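Local coordinates for protein methyltransferase (Streptomyces regensis, PDB 5N5D) that probably transfers a methyl group from S-adenosylmethionine to a hydroxyl oxygen during the biosynthesis of tomaymycin, at residues R121-L126 and K146-E151. Residues are numbered along the deposited sequence; the frame is centred on the assembly and turned at random. Where two conformers were deposited one is given.
With SAM (S-adenosylmethionine), chain H; SO4 (sulfate ion), chain J.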
loop_
_atom_site.group_PDB
_atom_site.type_symbol
_atom_site.label_atom_id
_atom_site.label_comp_id
_atom_site.label_asym_id
_atom_site.label_seq_id
_atom_site.Cartn_x
_atom_site.Cartn_y
_atom_site.Cartn_z
ATOM N N ARG A 121 -2.292 -24.350 -15.839
ATOM C CA ARG A 121 -3.252 -24.016 -14.795
ATOM C C ARG A 121 -2.530 -23.853 -13.465
ATOM O O ARG A 121 -1.797 -24.747 -13.037
ATOM C CB ARG A 121 -4.314 -25.107 -14.674
ATOM C CG ARG A 121 -5.649 -24.786 -15.317
ATOM C CD ARG A 121 -6.624 -25.921 -15.064
ATOM N NE ARG A 121 -6.838 -26.121 -13.632
ATOM C CZ ARG A 121 -7.014 -27.301 -13.043
ATOM N NH1 ARG A 121 -6.994 -28.426 -13.748
ATOM N NH2 ARG A 121 -7.202 -27.358 -11.731
ATOM N N ALA A 122 -2.756 -22.720 -12.797
ATOM C CA ALA A 122 -2.005 -22.429 -11.580
ATOM C C ALA A 122 -2.189 -23.516 -10.527
ATOM O O ALA A 122 -1.229 -23.892 -9.845
ATOM C CB ALA A 122 -2.411 -21.069 -11.024
ATOM N N LEU A 123 -3.408 -24.037 -10.367
ATOM C CA LEU A 123 -3.614 -25.057 -9.345
ATOM C C LEU A 123 -2.903 -26.363 -9.680
ATOM O O LEU A 123 -2.667 -27.175 -8.777
ATOM C CB LEU A 123 -5.109 -25.304 -9.124
ATOM C CG LEU A 123 -5.877 -24.192 -8.403
ATOM C CD1 LEU A 123 -7.329 -24.591 -8.205
ATOM C CD2 LEU A 123 -5.247 -23.816 -7.061
ATOM N N ASP A 124 -2.554 -26.583 -10.949
ATOM C CA ASP A 124 -1.722 -27.727 -11.310
ATOM C C ASP A 124 -0.247 -27.448 -11.056
ATOM O O ASP A 124 0.499 -28.359 -10.681
ATOM C CB ASP A 124 -1.924 -28.087 -12.786
ATOM C CG ASP A 124 -3.321 -28.605 -13.086
ATOM O OD1 ASP A 124 -3.982 -29.131 -12.167
ATOM O OD2 ASP A 124 -3.752 -28.504 -14.259
ATOM N N ILE A 125 0.180 -26.198 -11.238
ATOM C CA ILE A 125 1.599 -25.868 -11.146
ATOM C C ILE A 125 2.020 -25.641 -9.701
ATOM O O ILE A 125 3.111 -26.054 -9.292
ATOM C CB ILE A 125 1.897 -24.641 -12.026
ATOM C CG1 ILE A 125 1.768 -25.026 -13.500
ATOM C CG2 ILE A 125 3.288 -24.082 -11.734
ATOM C CD1 ILE A 125 1.428 -23.876 -14.400
ATOM N N LEU A 126 1.180 -24.975 -8.910
ATOM C CA LEU A 126 1.565 -24.584 -7.555
ATOM C C LEU A 126 2.119 -25.730 -6.714
ATOM O O LEU A 126 3.160 -25.539 -6.065
ATOM C CB LEU A 126 0.360 -23.917 -6.876
ATOM C CG LEU A 126 0.073 -22.494 -7.383
ATOM C CD1 LEU A 126 -1.345 -22.040 -7.040
ATOM C CD2 LEU A 126 1.085 -21.519 -6.814
ATOM N N LYS A 146 -10.531 -15.269 -10.425
ATOM C CA LYS A 146 -10.999 -14.947 -9.080
ATOM C C LYS A 146 -11.631 -16.127 -8.340
ATOM O O LYS A 146 -11.497 -16.203 -7.112
ATOM C CB LYS A 146 -11.970 -13.770 -9.160
ATOM C CG LYS A 146 -11.263 -12.471 -9.543
ATOM C CD LYS A 146 -12.197 -11.437 -10.125
ATOM C CE LYS A 146 -11.460 -10.131 -10.410
ATOM N NZ LYS A 146 -10.287 -10.304 -11.323
ATOM N N PRO A 147 -12.326 -17.061 -9.007
ATOM C CA PRO A 147 -12.924 -18.180 -8.251
ATOM C C PRO A 147 -11.924 -18.990 -7.443
ATOM O O PRO A 147 -12.299 -19.550 -6.409
ATOM C CB PRO A 147 -13.580 -19.031 -9.346
ATOM C CG PRO A 147 -13.936 -18.046 -10.400
ATOM C CD PRO A 147 -12.794 -17.049 -10.405
ATOM N N ASP A 148 -10.668 -19.074 -7.876
ATOM C CA ASP A 148 -9.679 -19.902 -7.196
ATOM C C ASP A 148 -8.855 -19.142 -6.159
ATOM O O ASP A 148 -7.917 -19.717 -5.597
ATOM C CB ASP A 148 -8.747 -20.545 -8.224
ATOM C CG ASP A 148 -9.420 -21.650 -9.011
ATOM O OD1 ASP A 148 -10.348 -22.304 -8.478
ATOM O OD2 ASP A 148 -9.016 -21.872 -10.169
ATOM N N ILE A 149 -9.189 -17.884 -5.871
ATOM C CA ILE A 149 -8.425 -17.090 -4.911
ATOM C C ILE A 149 -8.309 -17.806 -3.565
ATOM O O ILE A 149 -7.210 -17.823 -2.986
ATOM C CB ILE A 149 -9.028 -15.683 -4.771
ATOM C CG1 ILE A 149 -8.686 -14.878 -6.025
ATOM C CG2 ILE A 149 -8.483 -14.967 -3.548
ATOM C CD1 ILE A 149 -9.380 -13.539 -6.128
ATOM N N PRO A 150 -9.368 -18.420 -3.020
ATOM C CA PRO A 150 -9.184 -19.132 -1.739
ATOM C C PRO A 150 -8.092 -20.190 -1.800
ATOM O O PRO A 150 -7.270 -20.297 -0.877
ATOM C CB PRO A 150 -10.569 -19.742 -1.477
ATOM C CG PRO A 150 -11.504 -18.846 -2.200
ATOM C CD PRO A 150 -10.779 -18.427 -3.446
ATOM N N GLU A 151 -8.066 -20.975 -2.882
ATOM C CA GLU A 151 -7.057 -22.013 -3.058
ATOM C C GLU A 151 -5.683 -21.411 -3.332
ATOM O O GLU A 151 -4.660 -21.945 -2.887
ATOM C CB GLU A 151 -7.483 -22.940 -4.195
ATOM C CG GLU A 151 -8.690 -23.833 -3.868
ATOM C CD GLU A 151 -10.046 -23.111 -3.885
ATOM O OE1 GLU A 151 -10.180 -22.019 -4.484
ATOM O OE2 GLU A 151 -11.001 -23.658 -3.298
HETATM N N SAM H . -0.504 -9.623 -13.406
HETATM C CA SAM H . -0.656 -9.080 -14.771
HETATM C C SAM H . -0.212 -7.581 -14.808
HETATM O O SAM H . -0.602 -6.857 -13.864
HETATM O OXT SAM H . 0.495 -7.208 -15.767
HETATM C CB SAM H . -2.121 -9.209 -15.254
HETATM C CG SAM H . -2.678 -10.607 -15.012
HETATM S SD SAM H . -4.311 -10.692 -15.784
HETATM C CE SAM H . -5.263 -9.756 -14.646
HETATM C "C5'" SAM H . -4.888 -12.362 -15.328
HETATM C "C4'" SAM H . -4.100 -13.464 -16.010
HETATM O "O4'" SAM H . -4.346 -14.736 -15.370
HETATM C "C3'" SAM H . -4.418 -13.648 -17.500
HETATM O "O3'" SAM H . -3.218 -13.528 -18.257
HETATM C "C2'" SAM H . -5.052 -15.047 -17.565
HETATM O "O2'" SAM H . -4.741 -15.743 -18.766
HETATM C "C1'" SAM H . -4.394 -15.726 -16.371
HETATM N N9 SAM H . -5.118 -16.875 -15.843
HETATM C C8 SAM H . -6.473 -17.015 -15.706
HETATM N N7 SAM H . -6.840 -18.139 -15.137
HETATM C C5 SAM H . -5.638 -18.784 -14.881
HETATM C C6 SAM H . -5.334 -20.013 -14.267
HETATM N N6 SAM H . -6.260 -20.851 -13.785
HETATM N N1 SAM H . -4.031 -20.354 -14.153
HETATM C C2 SAM H . -3.104 -19.516 -14.628
HETATM N N3 SAM H . -3.272 -18.333 -15.227
HETATM C C4 SAM H . -4.570 -18.020 -15.320
HETATM S S SO4 J . -12.184 -14.530 -13.554
HETATM O O1 SO4 J . -13.357 -13.759 -13.955
HETATM O O2 SO4 J . -11.126 -14.339 -14.543
HETATM O O3 SO4 J . -11.724 -14.063 -12.252
HETATM O O4 SO4 J . -12.531 -15.946 -13.476
HETATM O O HOH W 1 -8.300 -23.877 -11.840
#
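L123 reaches across from the short helix 122-125 and sets its two methyls on two acidic residues of 146-151. One methyl meets the carboxylate of D148, with L123 CD1 3.7 Å from D148 CG and nearly the same distance from both oxygens, so it sits against the group as a whole. The other methyl, L123 CD2, lies 3.7 Å from CB of E151. Only the aliphatic base of E151 takes part, because its chain bends at CB-CG (chi2 76°) and carries the carboxylate away from L123.

No direct hydrogen bond joins the segments; a water does it instead. It accepts from R121 NE at 3.2 Å and donates to D148 OD2 at 2.7 Å. That oxygen also takes a hydrogen bond from the N145 side-chain amide, which together with the water should fix how the carboxylate is turned. R121 has a second acidic neighbour, D124, whose OD2 is 3.3 Å from R121 NH1; it lies well out of the guanidinium plane, so the attraction is one of charge alone.

The same helix start holds the cofactor: A122 N donates to adenine N1 of S-adenosylmethionine over 3.0 Å. In this Rossmann-like methyltransferase, the contact joins the short helix after strand 115-119 to the start of helix 149-158, which follows strand 139-142, near the surface. Y152, one turn into helix 149-158, packs on A122, L123 and L126, while I92 of strand 88-93 backs A122 and L126, and I149 and P150 lean on helix 185-198.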